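Local coordinates for protein EvdMO1 (Micromonospora carbonacea, PDB 5T39) that is a bifunctional everninomicin-biosynthesis enzyme whose Rossmann-like methyltransferase domain binds S-adenosyl-L-homocysteine and probably methylates a pathway intermediate, at residues S100-L111 / N125-L136. Numbering follows the deposited sequence. Where two conformers were deposited one is given.
Sequences SILGLEGREENL and NVELRIADVETL. With SAH (S-adenosyl-L-homocysteine), chain B.
L102 lays CD1 over one face of the R129 guanidinium, 3.6 Å from R129 NE and offset toward the rim, the side chains crossing at about a right angle. R129 holds E127 side-on: NE donates to OE2 (2.8 Å), which lies in the guanidinium plane, and NH2 to OE1, each nitrogen standing out of the carboxylate plane. This salt bridge suits an edge strand, pairing charges while their aliphatic stems pack on leucine. L104 points the same way as R129, its CD2 against R129 CB; L104 CD1 meets L136 CD2 at 3.6 Å. On the other face G103, lacking a side chain, leaves room for L128 CD2. With L111 CG anti to the backbone N (chi1 171°), CD1 slides past L128, touching its CB, and CD2 crosses I130 to meet its CB. Six backbone hydrogen bonds join the parallel strands. At their C-terminal ends E105 takes both SAH ribose hydroxyls, OE1 to O2' and OE2 to O3', each 2.7 Å; R107 N and N110 ND2 meet OE1 from opposite faces. Adenine N6 donates to D132 OD1, and V133 N to N1. Strands 100-105 and 126-130 with helix 108-121 form a beta-alpha-beta unit, flanked by strand 78-82 and helix 88-94.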
ATOM      1  N   SER A 100       4.115 -14.153   7.381  1.00 12.84           N
ATOM      2  CA  SER A 100       3.712 -14.357   5.996  0.77 12.96           C
ATOM      3  C   SER A 100       2.939 -13.130   5.547  1.00 11.52           C
ATOM      4  O   SER A 100       2.206 -12.529   6.334  1.00 11.81           O
ATOM      5  CB  SER A 100       2.821 -15.598   5.836  0.77 15.18           C
ATOM      6  OG  SER A 100       1.559 -15.438   6.458  0.77 17.28           O
ATOM      7  N   ILE A 101       3.122 -12.760   4.280  1.00 10.45           N
ATOM      8  CA  ILE A 101       2.542 -11.547   3.725  1.00 10.15           C
ATOM      9  C   ILE A 101       1.724 -11.921   2.503  1.00  9.10           C
ATOM     10  O   ILE A 101       2.204 -12.669   1.644  1.00  9.97           O
ATOM     11  CB  ILE A 101       3.627 -10.546   3.294  1.00 12.60           C
ATOM     12  CG1 ILE A 101       4.804 -10.501   4.276  1.00 16.16           C
ATOM     13  CG2 ILE A 101       2.973  -9.175   3.019  1.00 13.17           C
ATOM     14  CD1 ILE A 101       4.432 -10.047   5.628  1.00 17.50           C
ATOM     15  N   LEU A 102       0.520 -11.364   2.394  1.00  8.39           N
ATOM     16  CA  LEU A 102      -0.250 -11.376   1.160  1.00  8.22           C
ATOM     17  C   LEU A 102      -0.264  -9.951   0.640  1.00  7.77           C
ATOM     18  O   LEU A 102      -0.769  -9.057   1.319  1.00  7.88           O
ATOM     19  CB  LEU A 102      -1.678 -11.862   1.397  1.00  8.65           C
ATOM     20  CG  LEU A 102      -2.600 -11.805   0.170  1.00  9.21           C
ATOM     21  CD1 LEU A 102      -2.099 -12.655  -0.990  1.00  9.84           C
ATOM     22  CD2 LEU A 102      -4.002 -12.243   0.553  1.00 10.20           C
ATOM     23  N   GLY A 103       0.312  -9.732  -0.535  1.00  7.73           N
ATOM     24  CA  GLY A 103       0.320  -8.423  -1.172  1.00  7.59           C
ATOM     25  C   GLY A 103      -0.626  -8.412  -2.360  1.00  7.69           C
ATOM     26  O   GLY A 103      -0.554  -9.282  -3.226  1.00  8.99           O
ATOM     27  N   LEU A 104      -1.513  -7.425  -2.379  1.00  7.16           N
ATOM     28  CA  LEU A 104      -2.480  -7.253  -3.451  1.00  7.42           C
ATOM     29  C   LEU A 104      -2.074  -6.068  -4.311  1.00  7.48           C
ATOM     30  O   LEU A 104      -1.691  -5.012  -3.788  1.00  7.60           O
ATOM     31  CB  LEU A 104      -3.879  -7.012  -2.891  1.00  8.08           C
ATOM     32  CG  LEU A 104      -4.403  -8.120  -1.968  1.00  9.35           C
ATOM     33  CD1 LEU A 104      -5.814  -7.792  -1.554  1.00 10.45           C
ATOM     34  CD2 LEU A 104      -4.326  -9.499  -2.624  1.00 10.39           C
ATOM     35  N   GLU A 105      -2.186  -6.228  -5.627  1.00  7.25           N
ATOM     36  CA  GLU A 105      -1.788  -5.180  -6.552  1.00  7.93           C
ATOM     37  C   GLU A 105      -2.762  -5.159  -7.717  1.00  7.54           C
ATOM     38  O   GLU A 105      -3.089  -6.200  -8.285  1.00  8.34           O
ATOM     39  CB  GLU A 105      -0.347  -5.399  -7.016  1.00  8.08           C
ATOM     40  CG  GLU A 105       0.103  -4.500  -8.162  1.00  8.29           C
ATOM     41  CD  GLU A 105      -0.157  -3.033  -7.938  1.00  8.54           C
ATOM     42  OE1 GLU A 105      -0.486  -2.344  -8.940  1.00  8.55           O
ATOM     43  OE2 GLU A 105      -0.041  -2.558  -6.777  1.00  8.37           O
ATOM     44  N   GLY A 106      -3.223  -3.971  -8.084  1.00  7.73           N
ATOM     45  CA  GLY A 106      -4.236  -3.831  -9.106  1.00  8.67           C
ATOM     46  C   GLY A 106      -3.763  -3.773 -10.536  1.00  8.56           C
ATOM     47  O   GLY A 106      -4.576  -4.003 -11.436  1.00  9.54           O
ATOM     48  N   ARG A 107      -2.492  -3.456 -10.783  1.00  8.24           N
ATOM     49  CA  ARG A 107      -1.970  -3.305 -12.133  1.00  9.13           C
ATOM     50  C   ARG A 107      -1.066  -4.488 -12.451  1.00  8.87           C
ATOM     51  O   ARG A 107      -0.072  -4.724 -11.760  1.00  9.00           O
ATOM     52  CB  ARG A 107      -1.222  -1.980 -12.267  1.00 10.29           C
ATOM     53  CG  ARG A 107      -2.158  -0.799 -12.261  1.00 11.61           C
ATOM     54  CD  ARG A 107      -1.446   0.551 -12.319  1.00 12.12           C
ATOM     55  NE  ARG A 107      -2.450   1.618 -12.371  1.00 12.81           N
ATOM     56  CZ  ARG A 107      -3.134   1.968 -13.449  1.00 14.21           C
ATOM     57  NH1 ARG A 107      -2.872   1.421 -14.629  1.00 14.87           N
ATOM     58  NH2 ARG A 107      -4.073   2.893 -13.337  1.00 14.76           N
ATOM     59  N   GLU A 108      -1.415  -5.229 -13.496  1.00 10.04           N
ATOM     60  CA  GLU A 108      -0.669  -6.438 -13.819  1.00 10.85           C
ATOM     61  C   GLU A 108       0.801  -6.143 -14.081  1.00  9.79           C
ATOM     62  O   GLU A 108       1.667  -6.928 -13.691  1.00 10.03           O
ATOM     63  CB  GLU A 108      -1.296  -7.135 -15.022  1.00 13.62           C
ATOM     64  CG  GLU A 108      -0.608  -8.434 -15.388  1.00 17.75           C
ATOM     65  CD  GLU A 108      -1.325  -9.164 -16.493  1.00 21.78           C
ATOM     66  OE1 GLU A 108      -1.763  -8.501 -17.456  1.00 23.48           O
ATOM     67  OE2 GLU A 108      -1.460 -10.401 -16.403  1.00 24.26           O
ATOM     68  N   GLU A 109       1.110  -5.020 -14.730  1.00  9.82           N
ATOM     69  CA  GLU A 109       2.503  -4.708 -15.029  0.91 10.91           C
ATOM     70  C   GLU A 109       3.313  -4.510 -13.756  1.00  9.97           C
ATOM     71  O   GLU A 109       4.482  -4.909 -13.685  1.00 11.16           O
ATOM     72  CB  GLU A 109       2.579  -3.468 -15.919  0.91 14.21           C
ATOM     73  CG  GLU A 109       1.965  -3.659 -17.295  0.91 17.84           C
ATOM     74  CD  GLU A 109       0.469  -3.304 -17.365  0.91 20.55           C
ATOM     75  OE1 GLU A 109      -0.197  -3.152 -16.309  0.91 20.78           O
ATOM     76  OE2 GLU A 109      -0.038  -3.165 -18.499  0.91 22.91           O
ATOM     77  N   ASN A 110       2.713  -3.883 -12.739  1.00  8.61           N
ATOM     78  CA  ASN A 110       3.399  -3.713 -11.463  1.00  8.39           C
ATOM     79  C   ASN A 110       3.583  -5.059 -10.787  1.00  7.88           C
ATOM     80  O   ASN A 110       4.672  -5.389 -10.297  1.00  8.28           O
ATOM     81  CB  ASN A 110       2.603  -2.793 -10.539  1.00  8.31           C
ATOM     82  CG  ASN A 110       2.546  -1.360 -11.023  1.00  8.70           C
ATOM     83  OD1 ASN A 110       3.268  -0.955 -11.934  1.00 10.36           O
ATOM     84  ND2 ASN A 110       1.674  -0.583 -10.409  1.00  9.17           N
ATOM     85  N   LEU A 111       2.517  -5.860 -10.770  1.00  7.99           N
ATOM     86  CA  LEU A 111       2.559  -7.175 -10.141  1.00  8.66           C
ATOM     87  C   LEU A 111       3.678  -8.034 -10.715  1.00  8.31           C
ATOM     88  O   LEU A 111       4.377  -8.734  -9.973  1.00  8.32           O
ATOM     89  CB  LEU A 111       1.208  -7.867 -10.330  1.00  9.59           C
ATOM     90  CG  LEU A 111       1.107  -9.331  -9.927  1.00 10.58           C
ATOM     91  CD1 LEU A 111       1.364  -9.477  -8.467  1.00 11.14           C
ATOM     92  CD2 LEU A 111      -0.245  -9.871 -10.294  1.00 11.83           C
ATOM     93  N   ASN A 125       7.923 -16.485   1.883  1.00 13.84           N
ATOM     94  CA  ASN A 125       6.837 -16.163   2.801  1.00 13.76           C
ATOM     95  C   ASN A 125       5.947 -15.033   2.279  1.00 12.85           C
ATOM     96  O   ASN A 125       5.170 -14.459   3.047  1.00 13.29           O
ATOM     97  CB  ASN A 125       7.397 -15.842   4.187  1.00 14.06           C
ATOM     98  CG  ASN A 125       8.418 -14.728   4.174  1.00 13.75           C
ATOM     99  OD1 ASN A 125       9.090 -14.490   3.167  1.00 14.35           O
ATOM    100  ND2 ASN A 125       8.563 -14.053   5.310  1.00 14.73           N
ATOM    101  N   VAL A 126       6.038 -14.722   0.989  1.00 11.94           N
ATOM    102  CA  VAL A 126       5.212 -13.719   0.328  1.00 11.20           C
ATOM    103  C   VAL A 126       4.353 -14.404  -0.721  1.00 10.72           C
ATOM    104  O   VAL A 126       4.841 -15.240  -1.488  1.00 11.83           O
ATOM    105  CB  VAL A 126       6.102 -12.651  -0.344  1.00 11.78           C
ATOM    106  CG1 VAL A 126       5.287 -11.711  -1.207  1.00 11.79           C
ATOM    107  CG2 VAL A 126       6.903 -11.883   0.687  1.00 12.56           C
ATOM    108  N   GLU A 127       3.080 -14.033  -0.765  1.00  9.90           N
ATOM    109  CA  GLU A 127       2.214 -14.315  -1.898  1.00  9.52           C
ATOM    110  C   GLU A 127       1.743 -12.988  -2.453  1.00  9.30           C
ATOM    111  O   GLU A 127       1.349 -12.109  -1.683  1.00  9.68           O
ATOM    112  CB  GLU A 127       0.978 -15.141  -1.499  1.00 11.22           C
ATOM    113  CG  GLU A 127       0.118 -15.463  -2.709  1.00 13.54           C
ATOM    114  CD  GLU A 127      -1.160 -16.226  -2.433  1.00 15.67           C
ATOM    115  OE1 GLU A 127      -1.484 -16.487  -1.268  1.00 17.11           O
ATOM    116  OE2 GLU A 127      -1.865 -16.539  -3.417  1.00 17.48           O
ATOM    117  N   LEU A 128       1.772 -12.845  -3.774  1.00  8.69           N
ATOM    118  CA  LEU A 128       1.276 -11.670  -4.465  1.00  9.00           C
ATOM    119  C   LEU A 128       0.102 -12.080  -5.334  1.00  8.90           C
ATOM    120  O   LEU A 128       0.140 -13.144  -5.966  1.00 10.14           O
ATOM    121  CB  LEU A 128       2.374 -11.065  -5.336  1.00  9.23           C
ATOM    122  CG  LEU A 128       3.550 -10.455  -4.571  1.00 10.64           C
ATOM    123  CD1 LEU A 128       4.769 -10.346  -5.447  1.00 11.42           C
ATOM    124  CD2 LEU A 128       3.159  -9.079  -4.044  1.00 13.42           C
ATOM    125  N   ARG A 129      -0.922 -11.229  -5.400  1.00  8.53           N
ATOM    126  CA  ARG A 129      -2.097 -11.514  -6.203  1.00  9.01           C
ATOM    127  C   ARG A 129      -2.592 -10.243  -6.862  1.00  8.83           C
ATOM    128  O   ARG A 129      -2.564  -9.163  -6.257  1.00  9.00           O
ATOM    129  CB  ARG A 129      -3.262 -12.034  -5.366  1.00 11.37           C
ATOM    130  CG  ARG A 129      -3.071 -13.340  -4.684  1.00 13.42           C
ATOM    131  CD  ARG A 129      -4.361 -13.773  -4.030  1.00 14.96           C
ATOM    132  NE  ARG A 129      -4.085 -14.819  -3.079  1.00 17.00           N
ATOM    133  CZ  ARG A 129      -4.891 -15.149  -2.085  1.00 18.42           C
ATOM    134  NH1 ARG A 129      -6.056 -14.521  -1.914  1.00 18.92           N
ATOM    135  NH2 ARG A 129      -4.526 -16.109  -1.254  1.00 20.51           N
ATOM    136  N   ILE A 130      -3.069 -10.384  -8.093  1.00  8.76           N
ATOM    137  CA  ILE A 130      -3.814  -9.312  -8.723  1.00  8.92           C
ATOM    138  C   ILE A 130      -5.132  -9.143  -7.983  1.00 10.04           C
ATOM    139  O   ILE A 130      -5.783 -10.124  -7.599  1.00 12.53           O
ATOM    140  CB  ILE A 130      -4.044  -9.634 -10.211  1.00 10.87           C
ATOM    141  CG1 ILE A 130      -4.448  -8.379 -10.979  1.00 12.01           C
ATOM    142  CG2 ILE A 130      -5.082 -10.753 -10.389  1.00 13.29           C
ATOM    143  CD1 ILE A 130      -3.276  -7.504 -11.340  1.00 12.76           C
ATOM    144  N   ALA A 131      -5.539  -7.900  -7.770  1.00  9.00           N
ATOM    145  CA  ALA A 131      -6.827  -7.612  -7.158  1.00  9.01           C
ATOM    146  C   ALA A 131      -7.120  -6.133  -7.328  1.00  9.08           C
ATOM    147  O   ALA A 131      -6.218  -5.294  -7.264  1.00 10.43           O
ATOM    148  CB  ALA A 131      -6.830  -7.953  -5.663  1.00 11.21           C
ATOM    149  N   ASP A 132      -8.400  -5.818  -7.476  1.00  8.54           N
ATOM    150  CA  ASP A 132      -8.890  -4.444  -7.428  1.00  8.89           C
ATOM    151  C   ASP A 132      -9.568  -4.286  -6.076  1.00  8.44           C
ATOM    152  O   ASP A 132     -10.611  -4.887  -5.834  1.00  8.93           O
ATOM    153  CB  ASP A 132      -9.893  -4.215  -8.555  1.00  9.66           C
ATOM    154  CG  ASP A 132     -10.484  -2.816  -8.555  1.00 10.34           C
ATOM    155  OD1 ASP A 132     -10.296  -2.056  -7.580  1.00  9.69           O
ATOM    156  OD2 ASP A 132     -11.153  -2.476  -9.554  1.00 12.13           O
ATOM    157  N   VAL A 133      -8.969  -3.496  -5.188  1.00  8.09           N
ATOM    158  CA  VAL A 133      -9.522  -3.368  -3.844  1.00  8.34           C
ATOM    159  C   VAL A 133     -10.916  -2.760  -3.835  1.00  9.06           C
ATOM    160  O   VAL A 133     -11.616  -2.883  -2.831  1.00 10.74           O
ATOM    161  CB  VAL A 133      -8.591  -2.603  -2.871  1.00  8.82           C
ATOM    162  CG1 VAL A 133      -7.249  -3.298  -2.746  1.00  9.36           C
ATOM    163  CG2 VAL A 133      -8.452  -1.137  -3.266  1.00  9.28           C
ATOM    164  N   GLU A 134     -11.324  -2.078  -4.908  1.00  9.11           N
ATOM    165  CA  GLU A 134     -12.655  -1.493  -4.974  1.00 10.76           C
ATOM    166  C   GLU A 134     -13.734  -2.528  -5.256  1.00 11.23           C
ATOM    167  O   GLU A 134     -14.909  -2.240  -5.023  1.00 13.04           O
ATOM    168  CB  GLU A 134     -12.715  -0.376  -6.040  1.00 11.49           C
ATOM    169  CG  GLU A 134     -11.695   0.746  -5.880  1.00 11.54           C
ATOM    170  CD  GLU A 134     -11.979   1.962  -6.768  1.00 11.68           C
ATOM    171  OE1 GLU A 134     -11.546   1.999  -7.966  1.00 11.22           O
ATOM    172  OE2 GLU A 134     -12.627   2.895  -6.243  1.00 11.59           O
ATOM    173  N   THR A 135     -13.379  -3.717  -5.751  1.00 11.24           N
ATOM    174  CA  THR A 135     -14.370  -4.738  -6.073  1.00 13.26           C
ATOM    175  C   THR A 135     -14.135  -6.076  -5.388  1.00 12.47           C
ATOM    176  O   THR A 135     -15.054  -6.895  -5.345  1.00 13.89           O
ATOM    177  CB  THR A 135     -14.443  -4.973  -7.590  1.00 15.45           C
ATOM    178  OG1 THR A 135     -13.183  -5.464  -8.042  1.00 16.53           O
ATOM    179  CG2 THR A 135     -14.781  -3.685  -8.332  1.00 16.87           C
ATOM    180  N   LEU A 136     -12.958  -6.305  -4.824  1.00 11.52           N
ATOM    181  CA  LEU A 136     -12.646  -7.574  -4.187  1.00 10.97           C
ATOM    182  C   LEU A 136     -13.557  -7.827  -2.993  1.00 10.97           C
ATOM    183  O   LEU A 136     -13.822  -6.925  -2.192  1.00 11.75           O
ATOM    184  CB  LEU A 136     -11.206  -7.504  -3.702  1.00 11.83           C
ATOM    185  CG  LEU A 136     -10.664  -8.685  -2.911  1.00 12.97           C
ATOM    186  CD1 LEU A 136     -10.585  -9.921  -3.774  1.00 14.73           C
ATOM    187  CD2 LEU A 136      -9.297  -8.341  -2.338  1.00 13.30           C
TER
HETATM  188  N   SAH B 301       1.993   1.010  -1.362  1.00 10.59           N
HETATM  189  CA  SAH B 301       3.118   1.504  -2.153  1.00 11.32           C
HETATM  190  CB  SAH B 301       2.696   1.940  -3.546  1.00 11.06           C
HETATM  191  CG  SAH B 301       1.691   3.087  -3.556  1.00 10.67           C
HETATM  192  SD  SAH B 301       1.308   3.640  -5.239  1.00 10.77           S
HETATM  193  C   SAH B 301       3.769   2.674  -1.441  1.00 13.39           C
HETATM  194  O   SAH B 301       4.819   3.163  -1.872  1.00 17.21           O
HETATM  195  OXT SAH B 301       3.226   3.136  -0.439  1.00 12.03           O
HETATM  196  C5' SAH B 301      -0.330   2.884  -5.406  1.00  9.59           C
HETATM  197  C4' SAH B 301      -0.308   1.392  -5.731  1.00  8.83           C
HETATM  198  O4' SAH B 301      -1.637   0.899  -5.557  1.00  8.86           O
HETATM  199  C3' SAH B 301       0.107   1.097  -7.163  1.00  8.65           C
HETATM  200  O3' SAH B 301       0.880  -0.082  -7.263  1.00  9.03           O
HETATM  201  C2' SAH B 301      -1.242   0.953  -7.850  1.00  8.43           C
HETATM  202  O2' SAH B 301      -1.256   0.228  -9.068  1.00  8.77           O
HETATM  203  C1' SAH B 301      -2.065   0.292  -6.757  1.00  8.26           C
HETATM  204  N9  SAH B 301      -3.510   0.478  -6.878  1.00  8.06           N
HETATM  205  C8  SAH B 301      -4.177   1.632  -7.200  1.00  8.96           C
HETATM  206  N7  SAH B 301      -5.506   1.419  -7.173  1.00  9.09           N
HETATM  207  C5  SAH B 301      -5.687   0.113  -6.843  1.00  7.84           C
HETATM  208  C6  SAH B 301      -6.827  -0.672  -6.685  1.00  8.02           C
HETATM  209  N6  SAH B 301      -8.063  -0.219  -6.876  1.00  8.56           N
HETATM  210  N1  SAH B 301      -6.666  -1.976  -6.326  1.00  8.35           N
HETATM  211  C2  SAH B 301      -5.414  -2.491  -6.148  1.00  8.56           C
HETATM  212  N3  SAH B 301      -4.265  -1.771  -6.313  1.00  8.30           N
HETATM  213  C4  SAH B 301      -4.443  -0.478  -6.646  1.00  7.87           C